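Local coordinates for protein inactive Zymogen C11 Protease (Parabacteroides distasonis, PDB 6MZO) that probably hydrolyses peptide bonds once activated, being the inactive zymogen of a clostripain-like cysteine protease of family C11, at residues A[88-93]-A[147-152]; A[141-146]-A[348-353]; A[169-174]-A[228-233]. One frame throughout, in Å; residues are numbered along the deposited sequence.

Contact 1 of 3, residues A[88-93]-A[147-152]; sequences ASTETL and ASALSK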
loop_
_atom_site.group_PDB
_atom_site.type_symbol
_atom_site.label_atom_id
_atom_site.label_comp_id
_atom_site.label_asym_id
_atom_site.label_seq_id
_atom_site.Cartn_x
_atom_site.Cartn_y
_atom_site.Cartn_z
ATOM N N ALA A 88 6.375 -7.265 -13.376
ATOM C CA ALA A 88 6.780 -7.077 -11.970
ATOM C C ALA A 88 8.072 -6.256 -11.837
ATOM O O ALA A 88 8.716 -6.221 -10.796
ATOM C CB ALA A 88 6.934 -8.425 -11.268
ATOM N N SER A 89 8.450 -5.607 -12.917
ATOM C CA SER A 89 9.671 -4.840 -12.992
ATOM C C SER A 89 9.329 -3.382 -12.773
ATOM O O SER A 89 8.351 -2.880 -13.357
ATOM C CB SER A 89 10.306 -5.027 -14.364
ATOM O OG SER A 89 10.968 -3.854 -14.807
ATOM N N THR A 90 10.125 -2.668 -11.992
ATOM C CA THR A 90 9.838 -1.236 -11.855
ATOM C C THR A 90 10.091 -0.467 -13.179
ATOM O O THR A 90 9.417 0.555 -13.410
ATOM C CB THR A 90 10.686 -0.614 -10.739
ATOM O OG1 THR A 90 12.057 -0.857 -11.030
ATOM C CG2 THR A 90 10.353 -1.254 -9.385
ATOM N N GLU A 91 11.004 -0.944 -14.038
ATOM C CA GLU A 91 11.236 -0.288 -15.326
ATOM C C GLU A 91 9.973 -0.309 -16.180
ATOM O O GLU A 91 9.643 0.668 -16.864
ATOM C CB GLU A 91 12.396 -0.952 -16.093
ATOM C CG GLU A 91 13.734 -0.579 -15.544
ATOM C CD GLU A 91 14.851 -1.201 -16.354
ATOM O OE1 GLU A 91 14.759 -1.205 -17.608
ATOM O OE2 GLU A 91 15.793 -1.721 -15.725
ATOM N N THR A 92 9.231 -1.407 -16.093
ATOM C CA THR A 92 7.980 -1.527 -16.836
ATOM C C THR A 92 6.968 -0.560 -16.270
ATOM O O THR A 92 6.285 0.147 -17.003
ATOM C CB THR A 92 7.437 -2.969 -16.795
ATOM O OG1 THR A 92 8.359 -3.841 -17.451
ATOM C CG2 THR A 92 6.031 -3.027 -17.419
ATOM N N LEU A 93 6.873 -0.525 -14.938
ATOM C CA LEU A 93 5.959 0.397 -14.304
ATOM C C LEU A 93 6.229 1.831 -14.732
ATOM O O LEU A 93 5.298 2.526 -15.117
ATOM C CB LEU A 93 6.038 0.219 -12.774
ATOM C CG LEU A 93 5.291 1.242 -11.932
ATOM C CD1 LEU A 93 3.787 1.319 -12.249
ATOM C CD2 LEU A 93 5.477 0.880 -10.453
ATOM N N ALA A 147 10.476 2.748 -4.601
ATOM C CA ALA A 147 10.469 4.132 -4.194
ATOM C C ALA A 147 11.442 4.879 -5.076
ATOM O O ALA A 147 11.184 6.024 -5.460
ATOM C CB ALA A 147 10.860 4.237 -2.710
ATOM N N SER A 148 12.577 4.233 -5.395
ATOM C CA SER A 148 13.513 4.909 -6.254
ATOM C C SER A 148 12.877 5.173 -7.628
ATOM O O SER A 148 12.996 6.272 -8.183
ATOM C CB SER A 148 14.832 4.102 -6.368
ATOM O OG SER A 148 15.681 4.775 -7.263
ATOM N N ALA A 149 12.174 4.177 -8.148
ATOM C CA ALA A 149 11.595 4.271 -9.491
ATOM C C ALA A 149 10.530 5.362 -9.531
ATOM O O ALA A 149 10.479 6.110 -10.517
ATOM C CB ALA A 149 11.005 2.945 -9.900
ATOM N N LEU A 150 9.752 5.490 -8.451
ATOM C CA LEU A 150 8.626 6.446 -8.447
ATOM C C LEU A 150 9.059 7.818 -7.949
ATOM O O LEU A 150 8.310 8.788 -8.075
ATOM C CB LEU A 150 7.446 5.915 -7.587
ATOM C CG LEU A 150 6.777 4.628 -8.075
ATOM C CD1 LEU A 150 5.499 4.279 -7.214
ATOM C CD2 LEU A 150 6.432 4.843 -9.565
ATOM N N SER A 151 10.306 7.950 -7.481
ATOM C CA SER A 151 10.703 9.232 -6.900
ATOM C C SER A 151 10.680 10.400 -7.913
ATOM O O SER A 151 10.552 11.546 -7.485
ATOM C CB SER A 151 12.092 9.139 -6.248
ATOM O OG SER A 151 13.070 9.038 -7.262
ATOM N N LYS A 152 10.748 10.122 -9.226
ATOM C CA LYS A 152 10.675 11.155 -10.263
ATOM C C LYS A 152 9.270 11.688 -10.574
ATOM O O LYS A 152 9.100 12.568 -11.447
ATOM C CB LYS A 152 11.264 10.616 -11.570
ATOM C CG LYS A 152 10.513 9.374 -12.144
ATOM C CD LYS A 152 11.247 8.795 -13.403
ATOM C CE LYS A 152 11.248 7.246 -13.390
ATOM N NZ LYS A 152 12.265 6.637 -12.435
#
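Thr90 and Ala149 meet where helix 90-103 begins beside helix 143-150, and they illustrate how closely two helices can run when one offers only a methyl group. Their CA atoms lie 6.2 Å apart, and the Ala149 CB methyl lies against the branching carbon of the threonine, with Thr90 CB to Ala149 CB at 3.7 Å. The hydroxyl flanks the same methyl, Thr90 OG1 standing 4.1 Å from Ala149 CB, because it sits between the backbone N and the carbonyl carbon (chi1 57°).

The second touch comes from two leucines that cross at about a right angle. Leu93 holds CG anti to its backbone N (chi1 172°), which carries its CD2 to the facing leucine, and one methyl from each side meets at Leu93 CD2 to Leu150 CD2, 4.2 Å. Beneath them, Leu113 lies against Leu93 and Leu111 against Leu150, both from strand 109-115.

Each segment is also braced by side-chain hydrogen bonds of its own. Ser89 occupies the N-cap, its OG accepting from Thr92 N at 3.3 Å with a fairly straight N-H to acceptor angle of 156°. In the other segment, Ser148 O is gripped twice, by Ser151 N and by Ser151 OG, both coming from the same face of the carbonyl plane. Lys152 folds back over the preceding turn, and its NZ reaches Ala149 O at 2.7 Å, in the carbonyl plane and on a lone pair. Side by side over strand 109-115, the two helices form a layer on one face of the central sheet, as in the caspase-like alpha/beta/alpha sandwich of clan CD peptidases.

Contact 2 of 3, residues A[141-146]-A[348-353]; sequences MEINDL and KDLEWY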
loop_
_atom_site.group_PDB
_atom_site.type_symbol
_atom_site.label_atom_id
_atom_site.label_comp_id
_atom_site.label_asym_id
_atom_site.label_seq_id
_atom_site.Cartn_x
_atom_site.Cartn_y
_atom_site.Cartn_z
ATOM N N MET A 141 7.394 -5.188 -5.426
ATOM C CA MET A 141 7.061 -4.158 -4.449
ATOM C C MET A 141 8.111 -4.032 -3.358
ATOM O O MET A 141 7.853 -3.410 -2.325
ATOM C CB MET A 141 5.672 -4.403 -3.853
ATOM C CG MET A 141 4.604 -3.833 -4.771
ATOM S SD MET A 141 3.245 -3.315 -3.792
ATOM C CE MET A 141 2.047 -3.018 -5.081
ATOM N N GLU A 142 9.289 -4.587 -3.634
ATOM C CA GLU A 142 10.519 -4.288 -2.892
ATOM C C GLU A 142 10.681 -2.786 -2.716
ATOM O O GLU A 142 10.785 -2.024 -3.683
ATOM C CB GLU A 142 11.752 -4.857 -3.610
ATOM N N ILE A 143 10.718 -2.378 -1.466
ATOM C CA ILE A 143 10.528 -0.984 -1.141
ATOM C C ILE A 143 11.626 -0.058 -1.755
ATOM O O ILE A 143 11.296 0.925 -2.437
ATOM C CB ILE A 143 10.388 -0.889 0.401
ATOM C CG1 ILE A 143 10.489 0.547 0.885
ATOM C CG2 ILE A 143 11.378 -1.860 1.092
ATOM C CD1 ILE A 143 10.165 0.693 2.421
ATOM N N ASN A 144 12.928 -0.411 -1.651
ATOM C CA ASN A 144 13.906 0.558 -2.176
ATOM C C ASN A 144 13.836 0.779 -3.704
ATOM O O ASN A 144 13.955 1.927 -4.153
ATOM C CB ASN A 144 15.322 0.187 -1.804
ATOM C CG ASN A 144 15.636 0.402 -0.326
ATOM O OD1 ASN A 144 14.777 0.695 0.466
ATOM N ND2 ASN A 144 16.888 0.182 0.048
ATOM N N ASP A 145 13.655 -0.291 -4.490
ATOM C CA ASP A 145 13.642 -0.135 -5.949
ATOM C C ASP A 145 12.380 0.585 -6.364
ATOM O O ASP A 145 12.427 1.490 -7.222
ATOM C CB ASP A 145 13.712 -1.474 -6.662
ATOM C CG ASP A 145 15.068 -2.100 -6.549
ATOM O OD1 ASP A 145 16.038 -1.347 -6.286
ATOM O OD2 ASP A 145 15.157 -3.339 -6.711
ATOM N N LEU A 146 11.259 0.220 -5.746
ATOM C CA LEU A 146 10.004 0.870 -6.115
ATOM C C LEU A 146 9.990 2.381 -5.780
ATOM O O LEU A 146 9.525 3.200 -6.584
ATOM C CB LEU A 146 8.803 0.163 -5.467
ATOM C CG LEU A 146 7.390 0.629 -5.878
ATOM C CD1 LEU A 146 7.170 0.514 -7.379
ATOM C CD2 LEU A 146 6.349 -0.147 -5.135
ATOM N N LYS A 348 18.678 -2.849 7.322
ATOM C CA LYS A 348 19.626 -1.733 7.448
ATOM C C LYS A 348 19.782 -0.905 6.170
ATOM O O LYS A 348 20.262 0.231 6.219
ATOM C CB LYS A 348 20.980 -2.246 7.937
ATOM C CG LYS A 348 20.866 -2.750 9.408
ATOM C CD LYS A 348 22.205 -3.293 9.942
ATOM C CE LYS A 348 22.065 -3.603 11.416
ATOM N NZ LYS A 348 23.187 -4.448 11.929
ATOM N N ASP A 349 19.275 -1.414 5.058
ATOM C CA ASP A 349 19.357 -0.636 3.845
ATOM C C ASP A 349 18.137 0.240 3.649
ATOM O O ASP A 349 18.113 1.002 2.685
ATOM C CB ASP A 349 19.513 -1.537 2.646
ATOM C CG ASP A 349 20.868 -2.231 2.617
ATOM O OD1 ASP A 349 21.872 -1.568 2.954
ATOM O OD2 ASP A 349 20.894 -3.431 2.284
ATOM N N LEU A 350 17.099 0.116 4.492
ATOM C CA LEU A 350 15.912 1.003 4.299
ATOM C C LEU A 350 16.145 2.446 4.767
ATOM O O LEU A 350 16.812 2.690 5.773
ATOM C CB LEU A 350 14.722 0.446 5.074
ATOM C CG LEU A 350 14.204 -0.869 4.519
ATOM C CD1 LEU A 350 13.070 -1.308 5.395
ATOM C CD2 LEU A 350 13.726 -0.662 3.107
ATOM N N GLU A 351 15.565 3.412 4.052
ATOM C CA GLU A 351 15.705 4.788 4.435
ATOM C C GLU A 351 15.222 5.078 5.860
ATOM O O GLU A 351 15.860 5.855 6.592
ATOM C CB GLU A 351 14.907 5.663 3.450
ATOM C CG GLU A 351 15.180 7.134 3.570
ATOM C CD GLU A 351 14.399 7.947 2.523
ATOM O OE1 GLU A 351 13.655 7.338 1.728
ATOM O OE2 GLU A 351 14.594 9.190 2.447
ATOM N N TRP A 352 14.097 4.480 6.246
ATOM C CA TRP A 352 13.602 4.640 7.618
ATOM C C TRP A 352 14.675 4.229 8.652
ATOM O O TRP A 352 14.939 4.945 9.607
ATOM C CB TRP A 352 12.305 3.835 7.822
ATOM C CG TRP A 352 11.794 3.875 9.248
ATOM C CD1 TRP A 352 12.042 2.948 10.207
ATOM C CD2 TRP A 352 10.948 4.882 9.830
ATOM N NE1 TRP A 352 11.392 3.326 11.408
ATOM C CE2 TRP A 352 10.708 4.500 11.184
ATOM C CE3 TRP A 352 10.399 6.066 9.350
ATOM C CZ2 TRP A 352 9.943 5.281 12.065
ATOM C CZ3 TRP A 352 9.595 6.832 10.201
ATOM C CH2 TRP A 352 9.406 6.445 11.550
ATOM N N TYR A 353 15.280 3.070 8.497
ATOM C CA TYR A 353 16.333 2.674 9.415
ATOM C C TYR A 353 17.492 3.676 9.490
ATOM O O TYR A 353 17.962 4.019 10.574
ATOM C CB TYR A 353 16.874 1.304 9.021
ATOM C CG TYR A 353 18.007 0.871 9.933
ATOM C CD1 TYR A 353 17.728 0.305 11.185
ATOM C CD2 TYR A 353 19.309 1.088 9.591
ATOM C CE1 TYR A 353 18.762 -0.065 12.037
ATOM C CE2 TYR A 353 20.367 0.706 10.458
ATOM C CZ TYR A 353 20.057 0.139 11.669
ATOM O OH TYR A 353 21.133 -0.228 12.500
HETATM O O HOH W 1 13.647 2.730 1.954
#
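Ile143 opens helix 143-150 by pressing its branch methyl onto Leu350, with Ile143 CG2 to Leu350 CD2 at 3.3 Å, closer than methyl groups normally pack. CD1 of Ile143 approaches the same leucine methyl, and the two side chains cross at about a right angle; Trp120 lies against both of them. One residue on, Asn144 turns to the polar work, CG beside its backbone N (chi1 -72°) bringing the amide to 348-353. Its ND2 donates to Asp349 O at 3.0 Å; the acceptor lies nearly in the asparagine's amide plane, while the donor stands well above the carbonyl plane. This is a meeting of two helix starts, since Leu350 is the N-cap of helix 351-357, the last helix of the modelled chain. The amide oxygen serves that start through a water, which donates to Asn144 OD1 at 2.8 Å and accepts from Glu351 N at 2.9 Å in the first turn. A leucine in place of Asn144 would probably leave Asp349 O without this donor and the bridging water without this acceptor, weakening the tie between the two helix starts. Beyond the water, the carboxylate of Glu351 makes a salt bridge with Arg175.

Contact 3 of 3, residues A[169-174]-A[228-233]; sequences EVAYAF and SVMKSD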
loop_
_atom_site.group_PDB
_atom_site.type_symbol
_atom_site.label_atom_id
_atom_site.label_comp_id
_atom_site.label_asym_id
_atom_site.label_seq_id
_atom_site.Cartn_x
_atom_site.Cartn_y
_atom_site.Cartn_z
ATOM N N GLU A 169 7.832 2.316 7.382
ATOM C CA GLU A 169 8.922 2.264 6.443
ATOM C C GLU A 169 8.516 2.613 5.018
ATOM O O GLU A 169 9.278 3.303 4.298
ATOM C CB GLU A 169 9.545 0.873 6.423
ATOM C CG GLU A 169 10.184 0.398 7.772
ATOM C CD GLU A 169 9.161 -0.268 8.723
ATOM O OE1 GLU A 169 7.954 -0.143 8.527
ATOM O OE2 GLU A 169 9.659 -0.887 9.673
ATOM N N VAL A 170 7.360 2.109 4.633
ATOM C CA VAL A 170 6.796 2.447 3.300
ATOM C C VAL A 170 6.296 3.868 3.245
ATOM O O VAL A 170 6.533 4.637 2.249
ATOM C CB VAL A 170 5.648 1.423 2.927
ATOM C CG1 VAL A 170 4.779 1.949 1.746
ATOM C CG2 VAL A 170 6.240 0.043 2.709
ATOM N N ALA A 171 5.513 4.277 4.253
ATOM C CA ALA A 171 5.016 5.664 4.186
ATOM C C ALA A 171 6.223 6.645 4.111
ATOM O O ALA A 171 6.180 7.712 3.393
ATOM C CB ALA A 171 4.154 5.964 5.411
ATOM N N TYR A 172 7.307 6.309 4.810
ATOM C CA TYR A 172 8.452 7.202 4.798
ATOM C C TYR A 172 9.134 7.169 3.426
ATOM O O TYR A 172 9.509 8.238 2.851
ATOM C CB TYR A 172 9.463 6.803 5.882
ATOM C CG TYR A 172 10.572 7.793 6.083
ATOM C CD1 TYR A 172 10.308 9.043 6.629
ATOM C CD2 TYR A 172 11.887 7.441 5.857
ATOM C CE1 TYR A 172 11.364 9.932 6.898
ATOM C CE2 TYR A 172 12.995 8.361 6.084
ATOM C CZ TYR A 172 12.660 9.581 6.649
ATOM O OH TYR A 172 13.704 10.409 6.875
ATOM N N ALA A 173 9.287 5.967 2.885
ATOM C CA ALA A 173 10.035 5.827 1.589
ATOM C C ALA A 173 9.331 6.569 0.460
ATOM O O ALA A 173 10.043 7.066 -0.465
ATOM C CB ALA A 173 10.187 4.360 1.200
ATOM N N PHE A 174 8.009 6.587 0.502
ATOM C CA PHE A 174 7.247 7.215 -0.604
ATOM C C PHE A 174 6.819 8.626 -0.322
ATOM O O PHE A 174 6.024 9.184 -1.105
ATOM C CB PHE A 174 6.016 6.354 -0.992
ATOM C CG PHE A 174 6.425 5.039 -1.635
ATOM C CD1 PHE A 174 6.721 3.910 -0.837
ATOM C CD2 PHE A 174 6.588 4.946 -2.998
ATOM C CE1 PHE A 174 7.154 2.725 -1.401
ATOM C CE2 PHE A 174 7.029 3.770 -3.587
ATOM C CZ PHE A 174 7.333 2.648 -2.778
ATOM N N SER A 228 -5.656 2.396 6.443
ATOM C CA SER A 228 -5.175 3.698 6.906
ATOM C C SER A 228 -4.705 4.558 5.794
ATOM O O SER A 228 -4.444 4.074 4.662
ATOM C CB SER A 228 -4.044 3.540 7.913
ATOM O OG SER A 228 -2.972 2.782 7.368
ATOM N N VAL A 229 -4.706 5.847 6.104
ATOM C CA VAL A 229 -4.279 6.850 5.146
ATOM C C VAL A 229 -3.210 7.742 5.772
ATOM O O VAL A 229 -3.454 8.327 6.861
ATOM C CB VAL A 229 -5.444 7.772 4.766
ATOM C CG1 VAL A 229 -4.964 8.797 3.743
ATOM C CG2 VAL A 229 -6.567 7.020 4.139
ATOM N N MET A 230 -2.073 7.878 5.106
ATOM C CA MET A 230 -0.956 8.652 5.675
ATOM C C MET A 230 -0.762 9.916 4.870
ATOM O O MET A 230 -0.825 9.915 3.614
ATOM C CB MET A 230 0.346 7.804 5.705
ATOM C CG MET A 230 0.523 6.915 6.923
ATOM S SD MET A 230 -0.813 5.756 7.176
ATOM C CE MET A 230 -0.605 4.758 5.684
ATOM N N LYS A 231 -0.517 11.027 5.595
ATOM C CA LYS A 231 -0.291 12.326 4.983
ATOM C C LYS A 231 1.235 12.541 4.879
ATOM O O LYS A 231 1.945 12.772 5.886
ATOM C CB LYS A 231 -0.971 13.455 5.837
ATOM C CG LYS A 231 -0.915 14.861 5.179
ATOM C CD LYS A 231 -1.828 15.763 6.033
ATOM C CE LYS A 231 -1.766 17.205 5.542
ATOM N NZ LYS A 231 -0.553 17.795 6.117
ATOM N N SER A 232 1.756 12.470 3.649
ATOM C CA SER A 232 3.203 12.384 3.480
ATOM C C SER A 232 3.992 13.559 4.018
ATOM O O SER A 232 5.132 13.358 4.527
ATOM C CB SER A 232 3.565 12.167 1.982
ATOM O OG SER A 232 2.987 10.953 1.533
ATOM N N ASP A 233 3.441 14.779 3.952
ATOM C CA ASP A 233 4.284 15.861 4.487
ATOM C C ASP A 233 4.361 15.924 6.021
ATOM O O ASP A 233 4.960 16.858 6.570
ATOM C CB ASP A 233 3.826 17.213 3.916
ATOM C CG ASP A 233 2.409 17.583 4.289
ATOM O OD1 ASP A 233 1.789 16.992 5.171
ATOM O OD2 ASP A 233 1.909 18.586 3.676
HETATM O O HOH W 2 3.495 8.975 3.566
#
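A beta-alpha-beta crossover joins the parallel strands 155-162 and 178-183, and its helix 168-173 reaches over to the next strand of the sheet, 226-231, by laying Ala171 on Met230. The small residue lets the helix come near: CA atoms of Ala171 and Met230 are 6.8 Å apart, and Ala171 CB meets Met230 CG at 4.0 Å. The methionine touches with the first part of its chain rather than with its sulfur. Bends at chi2 (57°) and chi3 (65°) fold the thioether back along the strand, so that CE ends close to its own CB, and this side chain also packs on Ser166, Leu331 and Val302.

Such helix-on-sheet layering belongs to the caspase-like fold of clan CD, and here a water supplements the apolar touch. It donates to Ala171 O at 3.0 Å and to Ser232 OG at 2.9 Å, linking the helix to Ser232. Ser232 OG in turn is hydrogen-bonded to Ala178 O, which ties it to the start of strand 178-183.

Phe174, just past the helix, has Val170 O in plane at the edge of its ring and meets Phe160 edge-to-face. Lys231 NZ forms a salt bridge with Asp233 OD1 at 2.7 Å, the oxygen accepting on its syn lone pair, and a second one with Glu234.

Overall arrangement
Contacts 1 and 2 share helix 143-150: its second turn packs on helix 90-103, its first turn on the start of helix 351-357. They touch directly, Leu93 CD2 lying 3.5 Å from Leu146 CD1. Helix 168-173 of contact 3 lies next to that shared helix, with Phe174 against Leu146 and Ala147, and Tyr172 meets Trp352 of the 348-353 segment edge-to-face. Contact 3 is the most central and fully buried, joining helix to sheet through an alanine, a methionine and a water. Contact 1, also largely buried, relies on apolar touches across helices. Contact 2, partly open to solvent, is the one with a direct hydrogen bond between its segments.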